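Local coordinates for hypothetical nigD-like protein (Bacteroides caccae, PDB 3QWN), which is of unproven function but, as a NigD-like protein, may act as an immunity protein or antitoxin that protects its bacterium from a bacteriocin-like toxin, at residues A[98-103]-A[116-121]; A[124-129]-A[152-157]. One frame throughout, in Å; residues are numbered along the deposited sequence.

Interaction 1: A[98-103]-A[116-121]; sequences DPVDVV and LNLKVN
The first torsions of V100 and L116 help bring them together: with chi1 at -54°, V100 keeps CG1 beside its own backbone N and sets CG2 between N and the carbonyl carbon, while L116 (chi1 -53°) carries CG anti to its carbonyl carbon. L116 CD1 stands anti to CA, leaving CD2 as the branch that meets both valines, V100 and V102. V100 is divided between two leucines, CG2 approaching L116 CD2 at 4.1 Å and CG1 running alongside L118 CD1. V102 CG2 reaches L116 CD2 at 3.8 Å, the side chains crossing at a slant. On the face of D101 and N117, V103 CG2 lies 3.9 Å from N117 CB; N117 ND2 turns instead to N159, which it hydrogen-bonds.

The backbone pairing is antiparallel. D101 and N117 form a hydrogen-bonded pair, D101 N giving to N117 O at 2.9 Å (168° at the hydrogen) and N117 N giving to D101 O at 2.8 Å; V102 and L116 follow as a non-hydrogen-bonded pair. On the P99 side of V100 the chains diverge, and a water bridges them, donating to P99 O and accepting from K119 N.

This is the open end of hairpin 101-108/111-120. Strand 158-167 pairs with the other edge of 111-120, while V100 packs on L147 and H149 of strand 142-150 and is tied to strand 181-190 by backbone pairing with Y188 and by its O, hydrogen-bonded to T189 OG1.

Interaction 2: A[124-129]-A[152-157]; sequences KQHVFG and NGDEEY
A buried histidine-carboxylate hydrogen bond, H126 to D154, ties the lead-in to strand 127-133 to the loop that follows strand 142-150. H126 NE2 donates to D154 OD2 at 2.7 Å with 170° at the hydrogen; the oxygen lies in the ring plane and accepts through its anti lone pair, although ring and carboxylate planes are 65° apart. D154 CG stands anti to the backbone N (chi1 -160°), which carries the carboxylate across to the imidazole edge. OD2 also accepts from N121 N and from a water that donates to K124 O as well, while D154 OD1 takes G122 N and H126 ND1 is hydrogen-bonded to H149 NE2.

A second bond runs the other way: N152 ND2 gives to Q125 O at 2.8 Å, that oxygen lying close to the amide plane. K124 CG is 3.2 Å from N152 O and K124 CB 3.8 Å from D154 CB; a bend at chi2 then carries the chain on over the loop, CD and CE each still 3.9 Å from N152 O.

H126 packs against L118 and V120 of strand 111-120 and R160 of strand 158-167. Next along the chain, V127 pairs by backbone with D150, the start of strand 127-133 lying against the end of antiparallel strand 142-150.

In the fold
Along the chain, both segments of interaction 1 precede those of interaction 2, and their centres lie about 9 Å apart on the same side of the chain's centre. Both fall within the C-terminal beta sandwich domain of the NigD-like family. Interaction 1 belongs to the three strands 101-108, 111-120 and 158-167; interaction 2 lies where the five strands that include 127-133 and 142-150 meet the loop leading to 158-167. V120 CB packs 3.5 Å from D154 OD2, and V120 O probably accepts from Y157 N at 3.0 Å, beside the start of strand 158-167. With a probable N121 ND2 to E155 OE1 hydrogen bond, the end of strand 111-120 is held to the loop that leads from one sheet to the other.

Interaction 1: A[98-103]-A[116-121]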
ATOM      1  N   ASP A  98      -8.765  14.804   0.471  1.00 51.62           N
ATOM      2  CA  ASP A  98     -10.006  14.469  -0.230  1.00 51.11           C
ATOM      3  C   ASP A  98     -10.510  13.087   0.279  1.00 54.04           C
ATOM      4  O   ASP A  98      -9.690  12.211   0.557  1.00 48.40           O
ATOM      5  CB  ASP A  98      -9.811  14.514  -1.755  1.00 51.15           C
ATOM      6  CG  ASP A  98      -9.647  15.922  -2.277  1.00 53.72           C
ATOM      7  OD1 ASP A  98     -10.424  16.794  -1.864  1.00 54.39           O
ATOM      8  OD2 ASP A  98      -8.756  16.141  -3.131  1.00 60.93           O
ATOM      9  N   PRO A  99     -11.831  12.948   0.565  1.00 54.93           N
ATOM     10  CA  PRO A  99     -12.315  11.734   1.245  1.00 53.06           C
ATOM     11  C   PRO A  99     -12.142  10.446   0.484  1.00 52.01           C
ATOM     12  O   PRO A  99     -12.159  10.415  -0.746  1.00 52.25           O
ATOM     13  CB  PRO A  99     -13.808  12.015   1.453  1.00 55.99           C
ATOM     14  CG  PRO A  99     -13.893  13.486   1.479  1.00 62.95           C
ATOM     15  CD  PRO A  99     -12.933  13.921   0.412  1.00 58.07           C
ATOM     16  N   VAL A 100     -11.958   9.374   1.259  1.00 43.46           N
ATOM     17  CA  VAL A 100     -11.827   7.987   0.823  1.00 38.81           C
ATOM     18  C   VAL A 100     -12.534   7.120   1.863  1.00 43.75           C
ATOM     19  O   VAL A 100     -12.785   7.573   2.991  1.00 43.82           O
ATOM     20  CB  VAL A 100     -10.345   7.496   0.602  1.00 38.74           C
ATOM     21  CG1 VAL A 100      -9.553   8.386  -0.344  1.00 38.03           C
ATOM     22  CG2 VAL A 100      -9.597   7.273   1.925  1.00 37.64           C
ATOM     23  N   ASP A 101     -12.807   5.858   1.499  1.00 39.82           N
ATOM     24  CA  ASP A 101     -13.263   4.839   2.426  1.00 38.96           C
ATOM     25  C   ASP A 101     -12.155   3.800   2.532  1.00 40.75           C
ATOM     26  O   ASP A 101     -11.456   3.542   1.548  1.00 38.32           O
ATOM     27  CB  ASP A 101     -14.587   4.187   1.977  1.00 40.45           C
ATOM     28  CG  ASP A 101     -15.807   5.088   2.015  1.00 52.81           C
ATOM     29  OD1 ASP A 101     -15.822   6.053   2.827  1.00 58.04           O
ATOM     30  OD2 ASP A 101     -16.748   4.826   1.259  1.00 54.74           O
ATOM     31  N   VAL A 102     -11.963   3.232   3.715  1.00 37.50           N
ATOM     32  CA  VAL A 102     -11.006   2.145   3.871  1.00 35.59           C
ATOM     33  C   VAL A 102     -11.821   0.843   3.726  1.00 39.23           C
ATOM     34  O   VAL A 102     -12.768   0.636   4.482  1.00 40.48           O
ATOM     35  CB  VAL A 102     -10.186   2.210   5.177  1.00 38.59           C
ATOM     36  CG1 VAL A 102      -9.365   0.928   5.373  1.00 36.58           C
ATOM     37  CG2 VAL A 102      -9.289   3.455   5.202  1.00 39.33           C
ATOM     38  N   VAL A 103     -11.500   0.014   2.719  1.00 32.52           N
ATOM     39  CA  VAL A 103     -12.173  -1.277   2.492  1.00 29.96           C
ATOM     40  C   VAL A 103     -11.542  -2.343   3.406  1.00 33.58           C
ATOM     41  O   VAL A 103     -12.249  -3.099   4.037  1.00 34.48           O
ATOM     42  CB  VAL A 103     -12.073  -1.684   0.989  1.00 30.43           C
ATOM     43  CG1 VAL A 103     -12.648  -3.081   0.756  1.00 28.30           C
ATOM     44  CG2 VAL A 103     -12.777  -0.659   0.116  1.00 29.94           C
ATOM     45  N   LEU A 116      -8.436   1.108  -0.640  1.00 37.82           N
ATOM     46  CA  LEU A 116      -9.307   2.261  -0.477  1.00 36.96           C
ATOM     47  C   LEU A 116     -10.400   2.256  -1.511  1.00 41.85           C
ATOM     48  O   LEU A 116     -10.226   1.703  -2.593  1.00 42.28           O
ATOM     49  CB  LEU A 116      -8.509   3.579  -0.596  1.00 36.70           C
ATOM     50  CG  LEU A 116      -7.266   3.762   0.281  1.00 38.93           C
ATOM     51  CD1 LEU A 116      -6.583   5.077  -0.046  1.00 38.15           C
ATOM     52  CD2 LEU A 116      -7.611   3.687   1.785  1.00 43.94           C
ATOM     53  N   ASN A 117     -11.529   2.874  -1.185  1.00 38.71           N
ATOM     54  CA  ASN A 117     -12.580   3.108  -2.161  1.00 39.00           C
ATOM     55  C   ASN A 117     -12.683   4.606  -2.346  1.00 42.67           C
ATOM     56  O   ASN A 117     -12.773   5.371  -1.373  1.00 41.47           O
ATOM     57  CB  ASN A 117     -13.945   2.480  -1.830  1.00 37.91           C
ATOM     58  CG  ASN A 117     -14.868   2.578  -3.023  1.00 53.99           C
ATOM     59  OD1 ASN A 117     -14.681   1.896  -4.051  1.00 55.09           O
ATOM     60  ND2 ASN A 117     -15.787   3.542  -2.975  1.00 33.86           N
ATOM     61  N   LEU A 118     -12.621   5.009  -3.605  1.00 41.48           N
ATOM     62  CA  LEU A 118     -12.661   6.379  -4.101  1.00 44.41           C
ATOM     63  C   LEU A 118     -13.845   6.572  -5.005  1.00 44.24           C
ATOM     64  O   LEU A 118     -14.276   5.628  -5.668  1.00 41.76           O
ATOM     65  CB  LEU A 118     -11.388   6.602  -4.964  1.00 45.89           C
ATOM     66  CG  LEU A 118     -10.131   7.092  -4.315  1.00 54.10           C
ATOM     67  CD1 LEU A 118      -9.503   6.019  -3.442  1.00 54.92           C
ATOM     68  CD2 LEU A 118      -9.151   7.456  -5.378  1.00 57.06           C
ATOM     69  N   LYS A 119     -14.297   7.801  -5.112  1.00 40.77           N
ATOM     70  CA  LYS A 119     -15.297   8.214  -6.074  1.00 40.85           C
ATOM     71  C   LYS A 119     -14.516   9.131  -7.011  1.00 45.25           C
ATOM     72  O   LYS A 119     -13.946  10.137  -6.577  1.00 45.11           O
ATOM     73  CB  LYS A 119     -16.550   8.847  -5.413  1.00 44.75           C
ATOM     74  CG  LYS A 119     -17.577   7.820  -4.909  1.00 48.22           C
ATOM     75  CD  LYS A 119     -18.716   7.569  -5.913  1.00 61.14           C
ATOM     76  CE  LYS A 119     -19.968   6.980  -5.295  1.00 76.49           C
ATOM     77  NZ  LYS A 119     -21.027   6.760  -6.323  1.00 73.25           N
ATOM     78  N   VAL A 120     -14.354   8.673  -8.267  1.00 41.28           N
ATOM     79  CA  VAL A 120     -13.560   9.337  -9.304  1.00 40.75           C
ATOM     80  C   VAL A 120     -14.412   9.659 -10.547  1.00 48.36           C
ATOM     81  O   VAL A 120     -15.616   9.387 -10.593  1.00 48.56           O
ATOM     82  CB  VAL A 120     -12.342   8.437  -9.708  1.00 40.23           C
ATOM     83  CG1 VAL A 120     -11.486   8.073  -8.502  1.00 37.92           C
ATOM     84  CG2 VAL A 120     -12.799   7.177 -10.464  1.00 38.30           C
ATOM     85  N   ASN A 121     -13.768  10.269 -11.543  1.00 45.74           N
ATOM     86  CA  ASN A 121     -14.320  10.493 -12.866  1.00 45.26           C
ATOM     87  C   ASN A 121     -13.213  10.111 -13.856  1.00 47.85           C
ATOM     88  O   ASN A 121     -13.096   8.935 -14.193  1.00 45.55           O
ATOM     89  CB  ASN A 121     -14.850  11.899 -13.047  1.00 39.50           C
ATOM     90  CG  ASN A 121     -15.417  12.154 -14.431  1.00 53.75           C
ATOM     91  OD1 ASN A 121     -15.690  11.233 -15.228  1.00 47.52           O
ATOM     92  ND2 ASN A 121     -15.593  13.421 -14.763  1.00 42.74           N
TER
HETATM   93  O   HOH W   1     -13.134   9.749  -3.324  1.00 51.51           O

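Interaction 2: A[124-129]-A[152-157]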
ATOM      1  N   LYS A 124      -7.778  13.260 -14.168  1.00 50.95           N
ATOM      2  CA  LYS A 124      -7.098  13.867 -13.018  1.00 50.53           C
ATOM      3  C   LYS A 124      -6.408  12.793 -12.221  1.00 51.79           C
ATOM      4  O   LYS A 124      -6.980  11.711 -12.002  1.00 47.96           O
ATOM      5  CB  LYS A 124      -8.077  14.653 -12.145  1.00 52.98           C
ATOM      6  CG  LYS A 124      -8.258  16.066 -12.663  1.00 69.69           C
ATOM      7  CD  LYS A 124      -9.589  16.253 -13.337  1.00 72.66           C
ATOM      8  CE  LYS A 124      -9.794  17.685 -13.736  1.00 65.18           C
ATOM      9  NZ  LYS A 124     -11.198  17.918 -14.149  1.00 75.93           N
ATOM     10  N   GLN A 125      -5.150  13.068 -11.852  1.00 48.82           N
ATOM     11  CA  GLN A 125      -4.313  12.148 -11.095  1.00 46.91           C
ATOM     12  C   GLN A 125      -4.629  12.281  -9.621  1.00 51.38           C
ATOM     13  O   GLN A 125      -4.691  13.384  -9.094  1.00 54.52           O
ATOM     14  CB  GLN A 125      -2.813  12.405 -11.382  1.00 49.51           C
ATOM     15  CG  GLN A 125      -1.818  11.392 -10.795  1.00 50.72           C
ATOM     16  CD  GLN A 125      -2.022   9.948 -11.221  1.00 65.39           C
ATOM     17  OE1 GLN A 125      -2.236   9.616 -12.387  1.00 67.97           O
ATOM     18  NE2 GLN A 125      -1.946   9.045 -10.263  1.00 57.21           N
ATOM     19  N   HIS A 126      -4.899  11.143  -8.973  1.00 46.13           N
ATOM     20  CA  HIS A 126      -5.169  11.058  -7.559  1.00 43.32           C
ATOM     21  C   HIS A 126      -3.818  10.805  -6.912  1.00 47.54           C
ATOM     22  O   HIS A 126      -3.135   9.834  -7.242  1.00 46.45           O
ATOM     23  CB  HIS A 126      -6.226   9.989  -7.250  1.00 40.66           C
ATOM     24  CG  HIS A 126      -7.613  10.393  -7.655  1.00 43.51           C
ATOM     25  ND1 HIS A 126      -8.548  10.806  -6.726  1.00 45.20           N
ATOM     26  CD2 HIS A 126      -8.167  10.473  -8.887  1.00 44.53           C
ATOM     27  CE1 HIS A 126      -9.639  11.088  -7.412  1.00 44.35           C
ATOM     28  NE2 HIS A 126      -9.456  10.906  -8.715  1.00 44.59           N
ATOM     29  N   VAL A 127      -3.370  11.765  -6.109  1.00 44.94           N
ATOM     30  CA  VAL A 127      -2.059  11.711  -5.471  1.00 44.63           C
ATOM     31  C   VAL A 127      -2.238  11.340  -3.998  1.00 48.71           C
ATOM     32  O   VAL A 127      -2.997  11.985  -3.276  1.00 47.91           O
ATOM     33  CB  VAL A 127      -1.242  13.032  -5.661  1.00 48.82           C
ATOM     34  CG1 VAL A 127       0.164  12.896  -5.076  1.00 48.88           C
ATOM     35  CG2 VAL A 127      -1.169  13.432  -7.134  1.00 48.05           C
ATOM     36  N   PHE A 128      -1.563  10.252  -3.586  1.00 45.64           N
ATOM     37  CA  PHE A 128      -1.576   9.734  -2.232  1.00 44.84           C
ATOM     38  C   PHE A 128      -0.214   9.922  -1.565  1.00 51.00           C
ATOM     39  O   PHE A 128       0.820   9.849  -2.236  1.00 49.95           O
ATOM     40  CB  PHE A 128      -1.966   8.259  -2.211  1.00 43.79           C
ATOM     41  CG  PHE A 128      -3.381   8.008  -2.668  1.00 43.94           C
ATOM     42  CD1 PHE A 128      -4.462   8.214  -1.802  1.00 45.03           C
ATOM     43  CD2 PHE A 128      -3.641   7.564  -3.962  1.00 43.33           C
ATOM     44  CE1 PHE A 128      -5.771   8.012  -2.232  1.00 43.29           C
ATOM     45  CE2 PHE A 128      -4.951   7.339  -4.384  1.00 44.45           C
ATOM     46  CZ  PHE A 128      -6.007   7.590  -3.522  1.00 42.86           C
ATOM     47  N   GLY A 129      -0.251  10.120  -0.245  1.00 46.89           N
ATOM     48  CA  GLY A 129       0.912  10.225   0.612  1.00 46.63           C
ATOM     49  C   GLY A 129       0.541   9.901   2.046  1.00 52.32           C
ATOM     50  O   GLY A 129      -0.631   9.692   2.365  1.00 52.09           O
ATOM     51  N   ASN A 152      -7.245  16.390  -7.142  1.00 54.67           N
ATOM     52  CA  ASN A 152      -6.978  17.396  -8.207  1.00 55.64           C
ATOM     53  C   ASN A 152      -8.274  17.861  -8.902  1.00 56.90           C
ATOM     54  O   ASN A 152      -8.309  18.054 -10.120  1.00 54.81           O
ATOM     55  CB  ASN A 152      -5.967  16.860  -9.247  1.00 54.14           C
ATOM     56  CG  ASN A 152      -4.523  17.058  -8.835  1.00 73.28           C
ATOM     57  OD1 ASN A 152      -4.033  18.189  -8.699  1.00 62.06           O
ATOM     58  ND2 ASN A 152      -3.808  15.957  -8.614  1.00 63.19           N
ATOM     59  N   GLY A 153      -9.325  18.021  -8.101  1.00 53.60           N
ATOM     60  CA  GLY A 153     -10.627  18.474  -8.575  1.00 54.89           C
ATOM     61  C   GLY A 153     -11.461  17.454  -9.322  1.00 57.14           C
ATOM     62  O   GLY A 153     -12.515  17.808  -9.860  1.00 57.28           O
ATOM     63  N   ASP A 154     -11.012  16.185  -9.352  1.00 51.42           N
ATOM     64  CA  ASP A 154     -11.751  15.102 -10.013  1.00 49.77           C
ATOM     65  C   ASP A 154     -13.134  14.953  -9.380  1.00 55.19           C
ATOM     66  O   ASP A 154     -13.246  14.997  -8.151  1.00 55.72           O
ATOM     67  CB  ASP A 154     -10.976  13.770  -9.925  1.00 47.95           C
ATOM     68  CG  ASP A 154     -11.386  12.739 -10.948  1.00 50.58           C
ATOM     69  OD1 ASP A 154     -11.950  13.127 -11.989  1.00 52.35           O
ATOM     70  OD2 ASP A 154     -11.104  11.547 -10.728  1.00 55.04           O
ATOM     71  N   GLU A 155     -14.184  14.826 -10.217  1.00 51.20           N
ATOM     72  CA  GLU A 155     -15.574  14.691  -9.759  1.00 50.37           C
ATOM     73  C   GLU A 155     -15.765  13.340  -9.055  1.00 50.59           C
ATOM     74  O   GLU A 155     -15.045  12.397  -9.334  1.00 49.13           O
ATOM     75  CB  GLU A 155     -16.560  14.849 -10.935  1.00 52.67           C
ATOM     76  CG  GLU A 155     -16.540  16.216 -11.610  1.00 57.34           C
ATOM     77  CD  GLU A 155     -15.443  16.477 -12.632  1.00 69.23           C
ATOM     78  OE1 GLU A 155     -14.698  15.531 -12.981  1.00 50.81           O
ATOM     79  OE2 GLU A 155     -15.324  17.636 -13.090  1.00 64.75           O
ATOM     80  N   GLU A 156     -16.704  13.264  -8.121  1.00 46.76           N
ATOM     81  CA  GLU A 156     -16.965  12.053  -7.348  1.00 44.09           C
ATOM     82  C   GLU A 156     -18.132  11.302  -7.975  1.00 47.98           C
ATOM     83  O   GLU A 156     -19.249  11.331  -7.449  1.00 48.34           O
ATOM     84  CB  GLU A 156     -17.235  12.432  -5.878  1.00 45.41           C
ATOM     85  CG  GLU A 156     -16.021  13.068  -5.235  1.00 48.11           C
ATOM     86  CD  GLU A 156     -16.162  13.556  -3.813  1.00 63.58           C
ATOM     87  OE1 GLU A 156     -17.308  13.778  -3.369  1.00 63.32           O
ATOM     88  OE2 GLU A 156     -15.116  13.761  -3.158  1.00 69.85           O
ATOM     89  N   TYR A 157     -17.866  10.638  -9.122  1.00 43.48           N
ATOM     90  CA  TYR A 157     -18.907   9.965  -9.892  1.00 41.38           C
ATOM     91  C   TYR A 157     -18.932   8.438  -9.759  1.00 40.22           C
ATOM     92  O   TYR A 157     -20.016   7.863  -9.622  1.00 38.24           O
ATOM     93  CB  TYR A 157     -18.763  10.302 -11.392  1.00 40.85           C
ATOM     94  CG  TYR A 157     -19.043  11.718 -11.833  1.00 41.77           C
ATOM     95  CD1 TYR A 157     -19.643  12.642 -10.973  1.00 44.48           C
ATOM     96  CD2 TYR A 157     -18.742  12.133 -13.126  1.00 43.14           C
ATOM     97  CE1 TYR A 157     -19.958  13.939 -11.404  1.00 42.21           C
ATOM     98  CE2 TYR A 157     -19.038  13.430 -13.564  1.00 46.21           C
ATOM     99  CZ  TYR A 157     -19.637  14.332 -12.702  1.00 52.55           C
ATOM    100  OH  TYR A 157     -19.903  15.597 -13.185  1.00 56.83           O
TER
HETATM  101  O   HOH W   2      -9.195  10.205 -12.809  1.00 43.10           O